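Local coordinates for single-strand DNA-binding protein (Agrobacterium tumefaciens, PDB 3BTP) that binds single-stranded but not double-stranded DNA, whatever its sequence, and mediates nuclear uptake of the transferred T-DNA strand during crown gall transformation, at residues Asp115-Val120 with Cys134-Leu139; Ile263-Pro268 with Glu289-Ala294; Pro347-Asn352 with Thr421-Gln426. All coordinates share one frame; numbering follows the deposited sequence.

Interaction 1: residues Asp115-Val120 with Cys134-Leu139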
loop_
_atom_site.group_PDB
_atom_site.type_symbol
_atom_site.label_atom_id
_atom_site.label_comp_id
_atom_site.label_asym_id
_atom_site.label_seq_id
_atom_site.Cartn_x
_atom_site.Cartn_y
_atom_site.Cartn_z
ATOM N N ASP A 115 0.298 3.364 -21.089
ATOM C CA ASP A 115 -0.836 3.506 -20.196
ATOM C C ASP A 115 -0.518 4.354 -18.958
ATOM O O ASP A 115 -1.150 4.215 -17.919
ATOM C CB ASP A 115 -1.330 2.088 -19.800
ATOM C CG ASP A 115 -0.309 1.315 -18.946
ATOM O OD1 ASP A 115 0.743 1.911 -18.707
ATOM O OD2 ASP A 115 -0.556 0.147 -18.497
ATOM N N GLU A 116 0.452 5.252 -19.076
ATOM C CA GLU A 116 0.938 6.076 -17.954
ATOM C C GLU A 116 -0.111 7.138 -17.494
ATOM O O GLU A 116 0.024 7.735 -16.411
ATOM C CB GLU A 116 2.289 6.725 -18.350
ATOM C CG GLU A 116 2.224 7.783 -19.508
ATOM C CD GLU A 116 3.596 8.591 -19.721
ATOM O OE1 GLU A 116 4.557 8.547 -18.884
ATOM O OE2 GLU A 116 3.698 9.293 -20.749
ATOM N N TYR A 117 -1.113 7.410 -18.371
ATOM C CA TYR A 117 -2.322 8.100 -17.952
ATOM C C TYR A 117 -3.568 7.588 -18.669
ATOM O O TYR A 117 -3.493 6.953 -19.752
ATOM C CB TYR A 117 -2.196 9.667 -17.899
ATOM C CG TYR A 117 -2.159 10.338 -19.275
ATOM C CD1 TYR A 117 -3.354 10.623 -19.971
ATOM C CD2 TYR A 117 -0.920 10.628 -19.900
ATOM C CE1 TYR A 117 -3.342 11.204 -21.239
ATOM C CE2 TYR A 117 -0.886 11.244 -21.141
ATOM C CZ TYR A 117 -2.098 11.513 -21.814
ATOM O OH TYR A 117 -2.057 12.079 -23.052
ATOM N N ILE A 118 -4.697 7.829 -18.004
ATOM C CA ILE A 118 -6.013 7.600 -18.520
ATOM C C ILE A 118 -6.802 8.932 -18.387
ATOM O O ILE A 118 -6.747 9.589 -17.346
ATOM C CB ILE A 118 -6.729 6.480 -17.732
ATOM C CG1 ILE A 118 -5.927 5.150 -17.750
ATOM C CG2 ILE A 118 -8.153 6.282 -18.231
ATOM C CD1 ILE A 118 -6.430 4.122 -16.789
ATOM N N LEU A 119 -7.540 9.311 -19.434
ATOM C CA LEU A 119 -8.416 10.490 -19.395
ATOM C C LEU A 119 -9.831 10.050 -19.157
ATOM O O LEU A 119 -10.371 9.252 -19.941
ATOM C CB LEU A 119 -8.355 11.290 -20.736
ATOM C CG LEU A 119 -7.031 12.068 -20.935
ATOM C CD1 LEU A 119 -7.200 13.012 -22.139
ATOM C CD2 LEU A 119 -6.556 12.908 -19.662
ATOM N N VAL A 120 -10.428 10.511 -18.058
ATOM C CA VAL A 120 -11.807 10.098 -17.764
ATOM C C VAL A 120 -12.770 11.246 -18.027
ATOM O O VAL A 120 -12.481 12.391 -17.705
ATOM C CB VAL A 120 -12.014 9.569 -16.308
ATOM C CG1 VAL A 120 -13.428 8.929 -16.159
ATOM C CG2 VAL A 120 -10.895 8.568 -15.917
ATOM N N CYS A 134 -2.406 5.863 -24.952
ATOM C CA CYS A 134 -2.060 5.261 -26.276
ATOM C C CYS A 134 -3.248 5.071 -27.249
ATOM O O CYS A 134 -3.005 4.774 -28.423
ATOM C CB CYS A 134 -1.388 3.880 -26.099
ATOM S SG CYS A 134 -2.513 2.658 -25.260
ATOM N N ASN A 135 -4.496 5.155 -26.752
ATOM C CA ASN A 135 -5.720 4.985 -27.568
ATOM C C ASN A 135 -6.324 6.321 -28.017
ATOM O O ASN A 135 -7.264 6.327 -28.794
ATOM C CB ASN A 135 -6.792 4.175 -26.826
ATOM C CG ASN A 135 -6.424 2.684 -26.688
ATOM O OD1 ASN A 135 -5.547 2.182 -27.376
ATOM N ND2 ASN A 135 -7.134 1.969 -25.833
ATOM N N LEU A 136 -5.823 7.444 -27.510
ATOM C CA LEU A 136 -6.361 8.741 -27.935
ATOM C C LEU A 136 -6.228 8.985 -29.450
ATOM O O LEU A 136 -5.133 8.924 -29.977
ATOM C CB LEU A 136 -5.708 9.907 -27.177
ATOM C CG LEU A 136 -6.021 10.118 -25.683
ATOM C CD1 LEU A 136 -4.922 11.002 -25.132
ATOM C CD2 LEU A 136 -7.340 10.691 -25.522
ATOM N N ASP A 137 -7.355 9.296 -30.115
ATOM C CA ASP A 137 -7.349 9.539 -31.583
ATOM C C ASP A 137 -6.918 10.942 -31.955
ATOM O O ASP A 137 -6.831 11.260 -33.134
ATOM C CB ASP A 137 -8.671 9.100 -32.298
ATOM C CG ASP A 137 -9.922 9.875 -31.816
ATOM O OD1 ASP A 137 -9.771 10.933 -31.177
ATOM O OD2 ASP A 137 -11.074 9.404 -32.030
ATOM N N HIS A 138 -6.596 11.776 -30.972
ATOM C CA HIS A 138 -6.242 13.161 -31.270
ATOM C C HIS A 138 -5.402 13.640 -30.101
ATOM O O HIS A 138 -5.319 12.967 -29.035
ATOM C CB HIS A 138 -7.492 14.030 -31.332
ATOM C CG HIS A 138 -8.358 13.889 -30.107
ATOM N ND1 HIS A 138 -8.426 14.854 -29.118
ATOM C CD2 HIS A 138 -9.109 12.848 -29.670
ATOM C CE1 HIS A 138 -9.234 14.433 -28.155
ATOM N NE2 HIS A 138 -9.669 13.221 -28.472
ATOM N N LEU A 139 -4.846 14.825 -30.284
ATOM C CA LEU A 139 -4.013 15.430 -29.326
ATOM C C LEU A 139 -4.890 16.369 -28.479
ATOM O O LEU A 139 -5.293 17.420 -28.947
ATOM C CB LEU A 139 -2.803 16.119 -30.008
ATOM C CG LEU A 139 -1.868 15.149 -30.844
ATOM C CD1 LEU A 139 -2.075 15.181 -32.430
ATOM C CD2 LEU A 139 -0.342 15.331 -30.525
#
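Leu136, in the loop that follows a beta-hairpin, packs on Tyr117 and Leu119 of the hairpin's first strand. The hairpin joins strands 117-124 and 127-132, which belong to a four-stranded antiparallel sheet. Past the second strand, a short 3-10 turn at Cys134 and Asn135 leads into the loop that carries Leu136.

Tyr117 and Leu119 are alternate residues of one strand, and both side chains come to the same leucine. Each crosses the Leu136 side chain at about a right angle. The methyl groups of Leu136 divide the work. CD1 of Leu136 goes to the tyrosine, 3.7 Å from Tyr117 OH and 4.2 Å from Tyr117 CE1. It approaches the ring obliquely. Tyr117 CG lies between its own backbone N and carbonyl carbon (chi1 73°), and from there the ring points its hydroxyl at Leu136.

Main-chain hydrogen bonds of Tyr117 with Lys133 and of Leu119 with Thr131 tie the two hairpin strands together. Phe145 of helix 142-147 touches both Tyr117 and Leu119, while Ile208 also packs on Tyr117. The contact is apolar apart from the tyrosine oxygen. Just before the strand the setting is charged: Glu116 forms salt bridges to Lys133 and Arg112. The other methyl of Leu136 completes the fork, with CD2 lying 4.1 Å from Leu119 CD1.

Interaction 2: residues Ile263-Pro268 with Glu289-Ala294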
loop_
_atom_site.group_PDB
_atom_site.type_symbol
_atom_site.label_atom_id
_atom_site.label_comp_id
_atom_site.label_asym_id
_atom_site.label_seq_id
_atom_site.Cartn_x
_atom_site.Cartn_y
_atom_site.Cartn_z
ATOM N N ILE A 263 -14.946 0.593 -9.731
ATOM C CA ILE A 263 -14.153 -0.447 -10.391
ATOM C C ILE A 263 -13.733 0.130 -11.712
ATOM O O ILE A 263 -14.531 0.673 -12.435
ATOM C CB ILE A 263 -14.928 -1.752 -10.587
ATOM C CG1 ILE A 263 -15.279 -2.428 -9.238
ATOM C CG2 ILE A 263 -14.174 -2.696 -11.454
ATOM C CD1 ILE A 263 -16.389 -3.462 -9.319
ATOM N N LEU A 264 -12.449 0.023 -12.007
ATOM C CA LEU A 264 -11.889 0.290 -13.353
ATOM C C LEU A 264 -11.218 -0.975 -13.911
ATOM O O LEU A 264 -10.290 -1.495 -13.325
ATOM C CB LEU A 264 -10.857 1.451 -13.252
ATOM C CG LEU A 264 -10.227 2.123 -14.514
ATOM C CD1 LEU A 264 -9.425 3.359 -14.060
ATOM C CD2 LEU A 264 -9.300 1.204 -15.262
ATOM N N ILE A 265 -11.639 -1.433 -15.087
ATOM C CA ILE A 265 -11.045 -2.586 -15.741
ATOM C C ILE A 265 -10.237 -2.032 -16.904
ATOM O O ILE A 265 -10.721 -1.246 -17.682
ATOM C CB ILE A 265 -12.163 -3.508 -16.360
ATOM C CG1 ILE A 265 -13.318 -3.793 -15.356
ATOM C CG2 ILE A 265 -11.575 -4.792 -17.130
ATOM C CD1 ILE A 265 -12.961 -4.660 -14.225
ATOM N N LYS A 266 -8.999 -2.448 -17.052
ATOM C CA LYS A 266 -8.220 -1.984 -18.178
ATOM C C LYS A 266 -7.771 -3.233 -18.941
ATOM O O LYS A 266 -6.909 -3.961 -18.446
ATOM C CB LYS A 266 -7.010 -1.201 -17.715
ATOM C CG LYS A 266 -6.181 -0.638 -18.910
ATOM C CD LYS A 266 -5.230 0.534 -18.505
ATOM C CE LYS A 266 -4.019 0.057 -17.846
ATOM N NZ LYS A 266 -3.184 -1.060 -18.492
ATOM N N THR A 267 -8.337 -3.467 -20.134
ATOM C CA THR A 267 -8.083 -4.722 -20.875
ATOM C C THR A 267 -6.657 -4.729 -21.449
ATOM O O THR A 267 -6.001 -3.679 -21.494
ATOM C CB THR A 267 -9.097 -4.884 -22.090
ATOM O OG1 THR A 267 -8.644 -4.090 -23.199
ATOM C CG2 THR A 267 -10.532 -4.499 -21.747
ATOM N N PRO A 268 -6.177 -5.901 -21.943
ATOM C CA PRO A 268 -4.872 -5.961 -22.600
ATOM C C PRO A 268 -4.701 -4.998 -23.794
ATOM O O PRO A 268 -3.549 -4.636 -24.144
ATOM C CB PRO A 268 -4.820 -7.409 -23.064
ATOM C CG PRO A 268 -5.650 -8.138 -21.969
ATOM C CD PRO A 268 -6.812 -7.247 -21.882
ATOM N N GLU A 289 -12.352 -12.699 -6.002
ATOM C CA GLU A 289 -11.661 -13.690 -6.877
ATOM C C GLU A 289 -12.535 -14.314 -7.977
ATOM O O GLU A 289 -12.065 -14.626 -9.059
ATOM C CB GLU A 289 -11.004 -14.809 -6.027
ATOM C CG GLU A 289 -9.851 -14.287 -5.148
ATOM C CD GLU A 289 -10.265 -13.251 -4.016
ATOM O OE1 GLU A 289 -11.371 -13.370 -3.396
ATOM O OE2 GLU A 289 -9.411 -12.334 -3.729
ATOM N N GLU A 290 -13.808 -14.478 -7.690
ATOM C CA GLU A 290 -14.771 -14.882 -8.726
ATOM C C GLU A 290 -15.005 -13.783 -9.787
ATOM O O GLU A 290 -15.118 -14.059 -10.982
ATOM C CB GLU A 290 -16.095 -15.271 -8.047
ATOM C CG GLU A 290 -17.029 -16.041 -8.938
ATOM C CD GLU A 290 -18.166 -16.662 -8.120
ATOM O OE1 GLU A 290 -17.945 -16.899 -6.891
ATOM O OE2 GLU A 290 -19.251 -16.878 -8.705
ATOM N N PHE A 291 -15.141 -12.541 -9.326
ATOM C CA PHE A 291 -15.339 -11.444 -10.277
ATOM C C PHE A 291 -14.120 -11.392 -11.166
ATOM O O PHE A 291 -14.213 -11.315 -12.363
ATOM C CB PHE A 291 -15.597 -10.137 -9.518
ATOM C CG PHE A 291 -15.571 -8.901 -10.379
ATOM C CD1 PHE A 291 -16.686 -8.553 -11.175
ATOM C CD2 PHE A 291 -14.421 -8.089 -10.411
ATOM C CE1 PHE A 291 -16.668 -7.401 -11.978
ATOM C CE2 PHE A 291 -14.393 -6.938 -11.170
ATOM C CZ PHE A 291 -15.523 -6.576 -11.984
ATOM N N GLU A 292 -12.968 -11.461 -10.523
ATOM C CA GLU A 292 -11.677 -11.421 -11.128
ATOM C C GLU A 292 -11.530 -12.496 -12.252
ATOM O O GLU A 292 -11.050 -12.198 -13.367
ATOM C CB GLU A 292 -10.636 -11.612 -10.033
ATOM C CG GLU A 292 -9.284 -11.896 -10.573
ATOM C CD GLU A 292 -8.184 -11.682 -9.561
ATOM O OE1 GLU A 292 -8.334 -12.112 -8.388
ATOM O OE2 GLU A 292 -7.148 -11.087 -9.942
ATOM N N ARG A 293 -11.943 -13.724 -11.954
ATOM C CA ARG A 293 -11.867 -14.818 -12.933
ATOM C C ARG A 293 -12.786 -14.653 -14.138
ATOM O O ARG A 293 -12.417 -14.969 -15.218
ATOM C CB ARG A 293 -12.049 -16.167 -12.252
ATOM C CG ARG A 293 -10.709 -16.665 -11.724
ATOM C CD ARG A 293 -10.846 -17.948 -10.840
ATOM N NE ARG A 293 -11.943 -17.847 -9.868
ATOM C CZ ARG A 293 -12.995 -18.667 -9.850
ATOM N NH1 ARG A 293 -13.057 -19.680 -10.726
ATOM N NH2 ARG A 293 -13.964 -18.506 -8.939
ATOM N N ALA A 294 -13.943 -14.064 -13.935
ATOM C CA ALA A 294 -14.895 -13.776 -14.994
ATOM C C ALA A 294 -14.425 -12.574 -15.828
ATOM O O ALA A 294 -14.747 -12.442 -17.028
ATOM C CB ALA A 294 -16.266 -13.521 -14.371
#
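Glu289 O, half a helical turn before the Phe291 that meets Ile263 and Ile265, receives two bonds from Arg293. The backbone Arg293 N donates at 3.0 Å, a regular helical bond. Arg293 NE adds a weak one at 3.3 Å, bent to 139°, with the arginine turned back along its own helix.

The contact with the strand is purely apolar. Phe291 has CG anti to the backbone N (chi1 170°), and the ring reaches across to strand 263-266. Its far end abuts two isoleucines, two residues apart on the strand, whose side chains come from the opposite direction. Phe291 CZ lies 3.9 Å from Ile265 CD1 and 4.1 Å from Ile263 CG2. Ile265 CD1 also reaches Phe291 CE2 at 4.1 Å. Both methyl groups approach the ring obliquely.

Two other aromatic rings meet the phenylalanine. Tyr283 meets it edge-to-face, and Phe332 of helix 327-335 meets it with the planes about 35° apart. Further along helix 288-299, Ile295 and Tyr299 extend the packing on Ile265. Here a helix lies on one face of a four-stranded antiparallel sheet, with apolar side chains from alternate strand positions facing it, as in two-layer alpha+beta folds.

Interaction 3: residues Pro347-Asn352 with Thr421-Gln426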
loop_
_atom_site.group_PDB
_atom_site.type_symbol
_atom_site.label_atom_id
_atom_site.label_comp_id
_atom_site.label_asym_id
_atom_site.label_seq_id
_atom_site.Cartn_x
_atom_site.Cartn_y
_atom_site.Cartn_z
ATOM N N PRO A 347 3.277 -12.429 7.350
ATOM C CA PRO A 347 4.059 -12.708 6.085
ATOM C C PRO A 347 4.968 -13.984 6.166
ATOM O O PRO A 347 5.523 -14.267 7.238
ATOM C CB PRO A 347 4.930 -11.427 5.861
ATOM C CG PRO A 347 4.379 -10.403 6.790
ATOM C CD PRO A 347 3.492 -11.076 7.873
ATOM N N ALA A 348 5.100 -14.703 5.034
ATOM C CA ALA A 348 5.870 -15.928 4.916
ATOM C C ALA A 348 7.374 -15.783 5.201
ATOM O O ALA A 348 8.013 -16.677 5.795
ATOM C CB ALA A 348 5.629 -16.554 3.551
ATOM N N ALA A 349 7.920 -14.639 4.778
ATOM C CA ALA A 349 9.293 -14.304 4.983
ATOM C C ALA A 349 9.346 -12.776 5.105
ATOM O O ALA A 349 8.551 -12.107 4.464
ATOM C CB ALA A 349 10.128 -14.799 3.813
ATOM N N THR A 350 10.330 -12.259 5.838
ATOM C CA THR A 350 10.466 -10.868 6.142
ATOM C C THR A 350 11.986 -10.504 6.004
ATOM O O THR A 350 12.853 -11.377 6.210
ATOM C CB THR A 350 9.852 -10.736 7.602
ATOM O OG1 THR A 350 8.513 -10.110 7.586
ATOM C CG2 THR A 350 10.732 -10.209 8.590
ATOM N N VAL A 351 12.314 -9.232 5.667
ATOM C CA VAL A 351 13.704 -8.777 5.692
ATOM C C VAL A 351 13.804 -7.529 6.565
ATOM O O VAL A 351 12.939 -6.622 6.429
ATOM C CB VAL A 351 14.312 -8.532 4.246
ATOM C CG1 VAL A 351 13.616 -7.361 3.485
ATOM C CG2 VAL A 351 15.805 -8.263 4.335
ATOM N N ASN A 352 14.833 -7.496 7.440
ATOM C CA ASN A 352 15.118 -6.367 8.235
ATOM C C ASN A 352 15.863 -5.253 7.448
ATOM O O ASN A 352 16.980 -5.464 6.984
ATOM C CB ASN A 352 15.969 -6.766 9.468
ATOM C CG ASN A 352 15.993 -5.659 10.548
ATOM O OD1 ASN A 352 15.251 -4.677 10.493
ATOM N ND2 ASN A 352 16.809 -5.839 11.522
ATOM N N THR A 421 11.488 -25.680 1.834
ATOM C CA THR A 421 11.586 -25.709 0.382
ATOM C C THR A 421 10.338 -25.145 -0.256
ATOM O O THR A 421 10.441 -24.399 -1.210
ATOM C CB THR A 421 11.938 -27.159 -0.226
ATOM O OG1 THR A 421 13.128 -27.670 0.395
ATOM C CG2 THR A 421 12.224 -27.057 -1.798
ATOM N N GLN A 422 9.170 -25.491 0.285
ATOM C CA GLN A 422 7.914 -24.891 -0.174
ATOM C C GLN A 422 7.773 -23.337 0.064
ATOM O O GLN A 422 7.331 -22.567 -0.821
ATOM C CB GLN A 422 6.775 -25.627 0.523
ATOM C CG GLN A 422 6.444 -26.967 -0.124
ATOM C CD GLN A 422 5.885 -27.938 0.896
ATOM O OE1 GLN A 422 5.073 -27.555 1.745
ATOM N NE2 GLN A 422 6.356 -29.191 0.855
ATOM N N LEU A 423 8.174 -22.896 1.262
ATOM C CA LEU A 423 8.111 -21.493 1.633
ATOM C C LEU A 423 9.044 -20.695 0.724
ATOM O O LEU A 423 8.703 -19.622 0.244
ATOM C CB LEU A 423 8.569 -21.305 3.062
ATOM C CG LEU A 423 8.398 -19.899 3.558
ATOM C CD1 LEU A 423 7.849 -19.982 5.010
ATOM C CD2 LEU A 423 9.765 -19.110 3.447
ATOM N N MET A 424 10.236 -21.225 0.518
ATOM C CA MET A 424 11.253 -20.464 -0.210
ATOM C C MET A 424 10.908 -20.392 -1.695
ATOM O O MET A 424 11.008 -19.331 -2.252
ATOM C CB MET A 424 12.683 -20.991 0.097
ATOM C CG MET A 424 13.032 -20.948 1.616
ATOM S SD MET A 424 13.438 -19.305 2.267
ATOM C CE MET A 424 15.078 -19.142 1.629
ATOM N N ASP A 425 10.398 -21.463 -2.299
ATOM C CA ASP A 425 9.855 -21.425 -3.682
ATOM C C ASP A 425 8.643 -20.480 -3.796
ATOM O O ASP A 425 8.581 -19.672 -4.716
ATOM C CB ASP A 425 9.607 -22.879 -4.218
ATOM C CG ASP A 425 8.531 -22.989 -5.420
ATOM O OD1 ASP A 425 8.051 -21.966 -6.007
ATOM O OD2 ASP A 425 8.150 -24.170 -5.782
ATOM N N GLN A 426 7.714 -20.519 -2.839
ATOM C CA GLN A 426 6.520 -19.694 -2.909
ATOM C C GLN A 426 6.903 -18.247 -2.788
ATOM O O GLN A 426 6.339 -17.400 -3.440
ATOM C CB GLN A 426 5.546 -20.046 -1.770
ATOM C CG GLN A 426 4.110 -19.486 -1.909
ATOM C CD GLN A 426 3.120 -20.105 -0.863
ATOM O OE1 GLN A 426 3.416 -20.135 0.366
ATOM N NE2 GLN A 426 1.939 -20.599 -1.355
#
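Leu423 sets its two methyl groups against the carbonyl oxygen and CB of Ala348 and the CB of Ala349. CD1 of Leu423 is the nearest, 3.4 Å from Ala348 O. CD2 of Leu423 lies 3.8 Å from that same oxygen, so the carbonyl meets the forked end of the leucine. The side chains are less close. Ala348 CB is 4.3 Å from Leu423 CD1, and Ala349 CB is 4.3 Å from Leu423 CD2. The leucine side chain extends from helix 417-427 with CG turned away from its own N (chi1 -174°).

The next shell links both partners. Val398 of strand 396-399 touches Ala349, Leu423 and Met424, and so joins the two sides. Ala348 and Ala349 are held by main-chain hydrogen bonds to Leu399 and Val371. Just before them, Pro347 O accepts a hydrogen bond from Tyr406 OH. On the helix, Thr421 OG1 bonds to Pro417 O, one turn earlier.

Strand 349-352 runs between strands 367-370 and 396-399. The small alanines at and just before its start probably allow the close approach, with 6.8 Å between the CA atoms of Ala348 and Leu423. This is a helix packed at the end of a strand in a closed, eight-stranded antiparallel barrel.

In the fold
From the N terminus, interaction 1 comes first and closes a 13-residue loop, the rest of the hairpin, tying the loop before helix 142-147 to strand 117-124. Interaction 2 follows, closes a loop with strand 272-275 and ties helix 288-299 to strand 263-266. Interaction 3 closes the longest, 68 residues with three barrel strands and several helices. The three lie in series; none nests or crosses. Interactions 1 and 2 belong to separate four-stranded sheets. Side chains of the two join: Asp115 OD2, just before its strand, forms a salt bridge with Lys266 NZ at 2.9 Å, and Ile118 packs on Leu264. Interaction 3 sits apart in the barrel, its nearest atoms about 14 Å from interaction 2.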